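Local coordinates for 3-oxoacyl-(Acyl-carrier protein) synthase (PDB 4EFI) that probably acts as a 3-oxoacyl-[acyl-carrier-protein] synthase, an acyltransferase of the thiolase superfamily that makes carbon-carbon bonds in fatty acid-type synthesis, at residues G16-V22 with M179-S185; E321-M327 with A339-P345. All blocks are in the same frame, centred on the assembly; numbering follows the deposited sequence. Where two conformers were deposited one is given.

Contact 1: residues G16-V22 with M179-S185; sequences GARIAGV and MTALETS. With FMT (formic acid), chain D.
Ile19 and Leu182 sit opposite each other on two antiparallel strands, 17-22 and 179-184. Ile19 divides at CB into two arms. The CG1 arm stands beside the backbone N (chi1 -64°), and CG1 meets Leu182 CD2 at 3.8 Å. The CG2 methyl turns to the other neighbour, lying 4.1 Å from Thr180 CG2. At its tip, CD1 leaves the strand pair. Leu135 of helix 130-143 also packs on this side chain.

At Ala20 the strand has a classic beta bulge. Its CB points toward the partner strand, 4.1 Å from Ala181 CB. Trp83 touches both. Ala20 N gives a nearly straight bond to Ala181 O (2.8 Å), and Ala181 N bonds to Gly21 O.

At the other end, Ser185 N donates to Gly16 O from above the carbonyl plane. Gly16 N binds O1 of a formic acid (2.8 Å), probably from the crystallisation liquor. Arg18 has two conformers; in one, its CD lies 3.7 Å from Ser185 CB. Glu183 OE2 instead forms a salt bridge with Arg149.

Five backbone bonds join the segments, and neighbouring strands take further backbone groups. The Ile19 face is mainly apolar, with Thr180 OG1 satisfied by Tyr131, and suits burial against helix 130-143.

Contact 2: residues E321-M327 with A339-P345; sequences ETLQLGM and AALAVGP
Leu325 and Val343 meet at about a right angle on one face of the beta hairpin formed by strands 323-331 and 335-343. Leu325 CD1 lies 3.8 Å from Val343 CG2. These two are not directly paired: Leu325 pairs with Leu341, and Val343 with Leu323. The contact therefore runs diagonally across the ladder.

Met327 repeats this diagonal one step along. Its chain is extended beyond CG (chi2 -179°, chi3 -170°), which carries CE obliquely across to Leu341 CD2, 4.1 Å away. Met327 CB faces Ala339 CB, its direct partner, at 4.3 Å. Helix 130-143 covers this part of the face: Tyr131 and Leu135 touch Met327, and Met139 touches Leu341.

Thr322 works differently, at the open end of the hairpin. Its OG1 stands beside the backbone N (chi1 -58°) and donates to Gly344 O at 2.8 Å. The hydroxyl comes from above the carbonyl plane, not within it. The same OG1 lies 3.4 Å from Pro345 CD, and Thr322 CG2 rests on Ala342 CB at 3.8 Å. The peptide bond between Gly344 and Pro345 is cis.

Between these ends, paired backbone bonds join Leu323 with Val343, Leu325 with Leu341 and Met327 with Ala339. Leu323 N reaches Val343 O almost straight, at 2.8 Å. Backbone bonds thus fix the register, and one side-chain bond from Thr322 holds the chain where it leaves the strand. The apolar face is shared between helix 130-143, at Met327 and Leu341, and Leu314 and Leu318, at Leu325, Leu323 and Val343.

In the fold
Contacts 1 and 2 belong to different mixed sheets, and their centres are about 12 Å apart. Helix 130-143 lies between them and packs on both. On the side of contact 1, Ala17 touches its Met139 and Leu182 its Ile142. This fits the layered thiolase fold, in which two sheets enclose central helices. The contacts also meet directly: Ile19 CD1 is 4.0 Å from Val343 CG2. Tyr131 of the helix has a partner in each contact, polar in contact 1 and apolar in contact 2. Each contact is centred about 17 Å from the centre of the chain. The formic acid at the Gly16 end of contact 1 does not by itself mark an active site.

Contact 1: residues G16-V22 with M179-S185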
ATOM      1  N   GLY A  16     -22.016  -5.321  -4.251  1.00 17.25           N
ATOM      2  CA  GLY A  16     -22.199  -5.149  -5.679  1.00 15.92           C
ATOM      3  C   GLY A  16     -20.919  -4.905  -6.462  1.00 14.72           C
ATOM      4  O   GLY A  16     -20.993  -4.567  -7.639  1.00 17.00           O
ATOM      5  N   ALA A  17     -19.763  -5.101  -5.835  1.00 13.79           N
ATOM      6  CA  ALA A  17     -18.477  -4.913  -6.499  1.00 13.84           C
ATOM      7  C   ALA A  17     -17.488  -5.952  -6.028  1.00 15.02           C
ATOM      8  O   ALA A  17     -17.552  -6.381  -4.875  1.00 17.26           O
ATOM      9  CB  ALA A  17     -17.922  -3.525  -6.198  1.00 15.08           C
ATOM     10  N   ARG A  18     -16.565  -6.347  -6.897  0.57 13.72           N
ATOM     11  CA  ARG A  18     -15.565  -7.347  -6.557  0.57 13.70           C
ATOM     12  C   ARG A  18     -14.225  -6.984  -7.163  0.57 13.00           C
ATOM     13  O   ARG A  18     -14.143  -6.287  -8.186  0.57 14.02           O
ATOM     14  CB  ARG A  18     -15.982  -8.737  -7.060  0.57 15.74           C
ATOM     15  CG  ARG A  18     -16.147  -8.843  -8.567  0.57 16.32           C
ATOM     16  CD  ARG A  18     -16.645 -10.222  -9.028  0.57 20.37           C
ATOM     17  NE  ARG A  18     -15.595 -11.240  -9.013  0.57 20.88           N
ATOM     18  CZ  ARG A  18     -14.697 -11.407  -9.980  0.57 19.78           C
ATOM     19  NH1 ARG A  18     -13.776 -12.353  -9.872  0.57 28.23           N
ATOM     20  NH2 ARG A  18     -14.715 -10.623 -11.049  0.57 22.07           N
ATOM     21  N   ILE A  19     -13.163  -7.452  -6.523  1.00 12.71           N
ATOM     22  CA  ILE A  19     -11.848  -7.404  -7.108  1.00 12.68           C
ATOM     23  C   ILE A  19     -11.815  -8.410  -8.260  1.00 13.07           C
ATOM     24  O   ILE A  19     -12.150  -9.591  -8.086  1.00 14.16           O
ATOM     25  CB  ILE A  19     -10.754  -7.726  -6.081  1.00 12.77           C
ATOM     26  CG1 ILE A  19     -10.738  -6.656  -4.993  1.00 12.79           C
ATOM     27  CG2 ILE A  19      -9.404  -7.825  -6.766  1.00 14.82           C
ATOM     28  CD1 ILE A  19      -9.808  -6.962  -3.823  1.00 14.90           C
ATOM     29  N   ALA A  20     -11.401  -7.943  -9.436  1.00 12.53           N
ATOM     30  CA  ALA A  20     -11.348  -8.769 -10.634  1.00 13.15           C
ATOM     31  C   ALA A  20      -9.930  -9.210 -11.020  1.00 12.40           C
ATOM     32  O   ALA A  20      -9.775 -10.134 -11.820  1.00 14.55           O
ATOM     33  CB  ALA A  20     -11.979  -8.004 -11.796  1.00 15.10           C
ATOM     34  N   GLY A  21      -8.900  -8.560 -10.492  1.00 11.96           N
ATOM     35  CA  GLY A  21      -7.520  -8.888 -10.830  1.00 12.28           C
ATOM     36  C   GLY A  21      -6.581  -7.915 -10.163  1.00 11.95           C
ATOM     37  O   GLY A  21      -7.010  -6.794  -9.825  1.00 12.53           O
ATOM     38  N   VAL A  22      -5.329  -8.315  -9.964  1.00 12.42           N
ATOM     39  CA  VAL A  22      -4.314  -7.443  -9.360  1.00 11.82           C
ATOM     40  C   VAL A  22      -2.960  -7.759 -10.013  1.00 11.41           C
ATOM     41  O   VAL A  22      -2.577  -8.923 -10.120  1.00 12.40           O
ATOM     42  CB  VAL A  22      -4.149  -7.689  -7.842  1.00 12.69           C
ATOM     43  CG1 VAL A  22      -3.185  -6.661  -7.229  1.00 14.25           C
ATOM     44  CG2 VAL A  22      -5.472  -7.683  -7.104  1.00 16.37           C
ATOM     45  N   MET A 179      -1.710  -2.220  -9.991  1.00 11.00           N
ATOM     46  CA  MET A 179      -3.019  -1.909 -10.534  1.00 10.91           C
ATOM     47  C   MET A 179      -3.994  -2.998 -10.116  1.00 11.11           C
ATOM     48  O   MET A 179      -3.717  -4.173 -10.324  1.00 12.24           O
ATOM     49  CB  MET A 179      -2.976  -1.756 -12.068  1.00 12.49           C
ATOM     50  CG  MET A 179      -4.237  -1.094 -12.630  1.00 11.73           C
ATOM     51  SD  MET A 179      -4.269   0.701 -12.320  1.00 12.02           S
ATOM     52  CE  MET A 179      -3.277   1.278 -13.681  1.00 12.83           C
ATOM     53  N   THR A 180      -5.127  -2.583  -9.556  1.00 10.56           N
ATOM     54  CA  THR A 180      -6.213  -3.463  -9.136  1.00 12.28           C
ATOM     55  C   THR A 180      -7.446  -3.123  -9.947  1.00 11.89           C
ATOM     56  O   THR A 180      -7.789  -1.937 -10.110  1.00 12.21           O
ATOM     57  CB  THR A 180      -6.536  -3.266  -7.634  1.00 12.43           C
ATOM     58  OG1 THR A 180      -5.391  -3.626  -6.851  1.00 12.02           O
ATOM     59  CG2 THR A 180      -7.725  -4.135  -7.184  1.00 13.15           C
ATOM     60  N   ALA A 181      -8.109  -4.145 -10.479  1.00 11.49           N
ATOM     61  CA  ALA A 181      -9.349  -3.985 -11.246  1.00 12.45           C
ATOM     62  C   ALA A 181     -10.512  -4.306 -10.342  1.00 11.88           C
ATOM     63  O   ALA A 181     -10.506  -5.331  -9.665  1.00 12.56           O
ATOM     64  CB  ALA A 181      -9.370  -4.950 -12.429  1.00 13.28           C
ATOM     65  N   LEU A 182     -11.522  -3.447 -10.366  1.00 11.88           N
ATOM     66  CA  LEU A 182     -12.783  -3.678  -9.681  1.00 12.25           C
ATOM     67  C   LEU A 182     -13.899  -3.713 -10.707  1.00 12.83           C
ATOM     68  O   LEU A 182     -13.887  -2.953 -11.659  1.00 12.73           O
ATOM     69  CB  LEU A 182     -13.103  -2.562  -8.686  1.00 12.02           C
ATOM     70  CG  LEU A 182     -12.059  -2.224  -7.652  1.00 11.29           C
ATOM     71  CD1 LEU A 182     -12.593  -1.077  -6.805  1.00 13.96           C
ATOM     72  CD2 LEU A 182     -11.722  -3.428  -6.771  1.00 13.39           C
ATOM     73  N   GLU A 183     -14.890  -4.573 -10.491  1.00 13.24           N
ATOM     74  CA  GLU A 183     -16.029  -4.690 -11.406  1.00 13.94           C
ATOM     75  C   GLU A 183     -17.334  -4.929 -10.655  1.00 14.54           C
ATOM     76  O   GLU A 183     -17.362  -5.553  -9.598  1.00 14.70           O
ATOM     77  CB  GLU A 183     -15.821  -5.833 -12.423  1.00 15.18           C
ATOM     78  CG  GLU A 183     -16.818  -5.809 -13.593  1.00 15.27           C
ATOM     79  CD  GLU A 183     -16.507  -6.791 -14.708  1.00 16.01           C
ATOM     80  OE1 GLU A 183     -16.008  -7.891 -14.410  1.00 17.58           O
ATOM     81  OE2 GLU A 183     -16.791  -6.444 -15.876  1.00 16.19           O
ATOM     82  N   THR A 184     -18.422  -4.429 -11.215  0.69 15.03           N
ATOM     83  CA  THR A 184     -19.752  -4.758 -10.756  0.69 17.11           C
ATOM     84  C   THR A 184     -19.894  -6.291 -10.638  0.69 17.92           C
ATOM     85  O   THR A 184     -19.402  -7.049 -11.489  0.69 18.95           O
ATOM     86  CB  THR A 184     -20.804  -4.087 -11.706  0.69 20.64           C
ATOM     87  OG1 THR A 184     -22.136  -4.408 -11.294  0.69 25.35           O
ATOM     88  CG2 THR A 184     -20.593  -4.492 -13.136  0.69 19.86           C
ATOM     89  N   SER A 185     -20.544  -6.738  -9.558  1.00 19.84           N
ATOM     90  CA  SER A 185     -20.786  -8.147  -9.260  1.00 20.58           C
ATOM     91  C   SER A 185     -22.232  -8.321  -8.828  1.00 24.36           C
ATOM     92  O   SER A 185     -22.816  -7.416  -8.237  1.00 23.56           O
ATOM     93  CB  SER A 185     -19.848  -8.608  -8.157  1.00 27.31           C
ATOM     94  OG  SER A 185     -20.127  -7.937  -6.951  1.00 39.31           O
TER
HETATM   95  C   FMT D 403     -21.455  -8.570  -4.897  1.00 20.00           C
HETATM   96  O1  FMT D 403     -21.975  -8.130  -3.886  1.00 20.00           O
HETATM   97  O2  FMT D 403     -20.270  -9.168  -4.806  1.00 20.00           O
HETATM   98  O   HOH W   1     -23.277  -3.455  -8.795  1.00 25.21           O

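Contact 2: residues E321-M327 with A339-P345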
ATOM      1  N   GLU A 321      -9.294 -20.881  -5.373  1.00 19.74           N
ATOM      2  CA  GLU A 321     -10.392 -20.708  -4.450  1.00 23.05           C
ATOM      3  C   GLU A 321     -10.692 -19.259  -4.145  1.00 19.00           C
ATOM      4  O   GLU A 321      -9.860 -18.375  -4.326  1.00 19.42           O
ATOM      5  CB  GLU A 321     -10.114 -21.463  -3.147  1.00 20.00           C
ATOM      6  CG  GLU A 321      -9.771 -22.934  -3.338  1.00 20.00           C
ATOM      7  CD  GLU A 321     -10.988 -23.804  -3.608  1.00 20.00           C
ATOM      8  OE1 GLU A 321     -12.126 -23.311  -3.464  1.00 20.00           O
ATOM      9  OE2 GLU A 321     -10.805 -24.988  -3.965  1.00 20.00           O
ATOM     10  N   THR A 322     -11.913 -19.045  -3.689  1.00 18.07           N
ATOM     11  CA  THR A 322     -12.296 -17.814  -3.023  1.00 18.82           C
ATOM     12  C   THR A 322     -11.583 -17.782  -1.666  1.00 17.37           C
ATOM     13  O   THR A 322     -11.654 -18.758  -0.897  1.00 19.08           O
ATOM     14  CB  THR A 322     -13.812 -17.775  -2.809  1.00 19.44           C
ATOM     15  OG1 THR A 322     -14.483 -17.894  -4.070  1.00 21.73           O
ATOM     16  CG2 THR A 322     -14.224 -16.510  -2.130  1.00 19.55           C
ATOM     17  N   LEU A 323     -10.872 -16.701  -1.402  1.00 16.09           N
ATOM     18  CA  LEU A 323     -10.173 -16.492  -0.141  1.00 16.36           C
ATOM     19  C   LEU A 323     -10.906 -15.461   0.680  1.00 15.91           C
ATOM     20  O   LEU A 323     -11.370 -14.451   0.153  1.00 16.98           O
ATOM     21  CB  LEU A 323      -8.744 -16.001  -0.374  1.00 15.94           C
ATOM     22  CG  LEU A 323      -7.838 -16.927  -1.200  1.00 17.59           C
ATOM     23  CD1 LEU A 323      -6.428 -16.375  -1.193  1.00 19.46           C
ATOM     24  CD2 LEU A 323      -7.853 -18.376  -0.681  1.00 17.29           C
ATOM     25  N   GLN A 324     -11.029 -15.728   1.970  0.59 16.11           N
ATOM     26  CA  GLN A 324     -11.523 -14.764   2.937  0.59 15.87           C
ATOM     27  C   GLN A 324     -10.329 -13.989   3.443  0.59 15.24           C
ATOM     28  O   GLN A 324      -9.434 -14.540   4.075  0.59 15.19           O
ATOM     29  CB  GLN A 324     -12.214 -15.475   4.097  0.59 18.02           C
ATOM     30  CG  GLN A 324     -12.737 -14.524   5.188  0.59 19.33           C
ATOM     31  CD  GLN A 324     -13.854 -13.635   4.692  0.59 22.03           C
ATOM     32  OE1 GLN A 324     -14.513 -13.952   3.709  0.59 21.73           O
ATOM     33  NE2 GLN A 324     -14.058 -12.502   5.357  0.59 24.82           N
ATOM     34  N   LEU A 325     -10.291 -12.706   3.135  1.00 15.06           N
ATOM     35  CA  LEU A 325      -9.148 -11.886   3.480  1.00 14.25           C
ATOM     36  C   LEU A 325      -9.476 -10.705   4.376  1.00 15.23           C
ATOM     37  O   LEU A 325     -10.523 -10.058   4.224  1.00 15.45           O
ATOM     38  CB  LEU A 325      -8.534 -11.317   2.197  1.00 14.92           C
ATOM     39  CG  LEU A 325      -8.082 -12.371   1.170  1.00 15.67           C
ATOM     40  CD1 LEU A 325      -7.596 -11.706  -0.095  1.00 16.33           C
ATOM     41  CD2 LEU A 325      -6.999 -13.233   1.755  1.00 16.37           C
ATOM     42  N   GLY A 326      -8.538 -10.404   5.273  1.00 13.64           N
ATOM     43  CA  GLY A 326      -8.539  -9.151   6.012  1.00 13.84           C
ATOM     44  C   GLY A 326      -7.307  -8.365   5.621  1.00 15.00           C
ATOM     45  O   GLY A 326      -6.247  -8.952   5.405  1.00 15.87           O
ATOM     46  N   MET A 327      -7.446  -7.050   5.490  1.00 12.79           N
ATOM     47  CA  MET A 327      -6.357  -6.177   5.030  1.00 12.08           C
ATOM     48  C   MET A 327      -6.259  -5.013   5.995  1.00 11.65           C
ATOM     49  O   MET A 327      -7.281  -4.453   6.362  1.00 13.35           O
ATOM     50  CB  MET A 327      -6.619  -5.643   3.622  1.00 11.97           C
ATOM     51  CG  MET A 327      -6.862  -6.729   2.612  1.00 12.69           C
ATOM     52  SD  MET A 327      -7.145  -6.052   0.985  1.00 15.04           S
ATOM     53  CE  MET A 327      -7.687  -7.498   0.070  1.00 16.69           C
ATOM     54  N   ALA A 339      -9.975  -3.586   5.392  1.00 12.23           N
ATOM     55  CA  ALA A 339     -10.957  -4.171   4.483  1.00 12.60           C
ATOM     56  C   ALA A 339     -11.091  -5.635   4.846  1.00 13.25           C
ATOM     57  O   ALA A 339     -10.088  -6.308   5.114  1.00 15.25           O
ATOM     58  CB  ALA A 339     -10.514  -4.035   3.047  1.00 13.22           C
ATOM     59  N   ALA A 340     -12.305  -6.143   4.830  1.00 13.28           N
ATOM     60  CA  ALA A 340     -12.540  -7.556   5.041  1.00 13.55           C
ATOM     61  C   ALA A 340     -13.553  -7.982   4.014  1.00 13.28           C
ATOM     62  O   ALA A 340     -14.654  -7.459   3.973  1.00 14.94           O
ATOM     63  CB  ALA A 340     -13.078  -7.817   6.428  1.00 15.84           C
ATOM     64  N   LEU A 341     -13.184  -8.960   3.190  1.00 14.63           N
ATOM     65  CA  LEU A 341     -14.034  -9.383   2.094  1.00 14.87           C
ATOM     66  C   LEU A 341     -13.508 -10.697   1.492  1.00 14.60           C
ATOM     67  O   LEU A 341     -12.358 -11.089   1.707  1.00 15.39           O
ATOM     68  CB  LEU A 341     -14.133  -8.301   1.002  1.00 15.12           C
ATOM     69  CG  LEU A 341     -12.942  -8.140   0.062  1.00 15.84           C
ATOM     70  CD1 LEU A 341     -13.267  -7.127  -1.023  1.00 18.48           C
ATOM     71  CD2 LEU A 341     -11.679  -7.731   0.780  1.00 16.70           C
ATOM     72  N   ALA A 342     -14.379 -11.355   0.733  1.00 15.62           N
ATOM     73  CA  ALA A 342     -14.019 -12.507  -0.085  1.00 14.50           C
ATOM     74  C   ALA A 342     -13.420 -12.043  -1.408  1.00 15.89           C
ATOM     75  O   ALA A 342     -13.901 -11.089  -2.033  1.00 17.35           O
ATOM     76  CB  ALA A 342     -15.231 -13.377  -0.325  1.00 16.49           C
ATOM     77  N   VAL A 343     -12.367 -12.717  -1.845  1.00 15.59           N
ATOM     78  CA  VAL A 343     -11.688 -12.404  -3.091  1.00 16.05           C
ATOM     79  C   VAL A 343     -11.376 -13.681  -3.866  1.00 16.51           C
ATOM     80  O   VAL A 343     -10.830 -14.627  -3.307  1.00 16.78           O
ATOM     81  CB  VAL A 343     -10.368 -11.686  -2.823  1.00 15.57           C
ATOM     82  CG1 VAL A 343      -9.667 -11.372  -4.129  1.00 16.53           C
ATOM     83  CG2 VAL A 343     -10.574 -10.406  -1.976  1.00 15.97           C
ATOM     84  N   GLY A 344     -11.737 -13.724  -5.145  1.00 16.02           N
ATOM     85  CA  GLY A 344     -11.367 -14.832  -6.000  1.00 16.77           C
ATOM     86  C   GLY A 344     -12.459 -15.879  -6.142  1.00 17.28           C
ATOM     87  O   GLY A 344     -13.550 -15.751  -5.569  1.00 18.76           O
ATOM     88  N   PRO A 345     -12.180 -16.933  -6.908  1.00 16.67           N
ATOM     89  CA  PRO A 345     -10.891 -17.149  -7.573  1.00 16.82           C
ATOM     90  C   PRO A 345     -10.566 -16.133  -8.650  1.00 18.74           C
ATOM     91  O   PRO A 345     -11.477 -15.615  -9.304  1.00 19.56           O
ATOM     92  CB  PRO A 345     -11.031 -18.537  -8.193  1.00 19.23           C
ATOM     93  CG  PRO A 345     -12.494 -18.788  -8.291  1.00 21.07           C
ATOM     94  CD  PRO A 345     -13.141 -18.011  -7.192  1.00 18.64           C
TER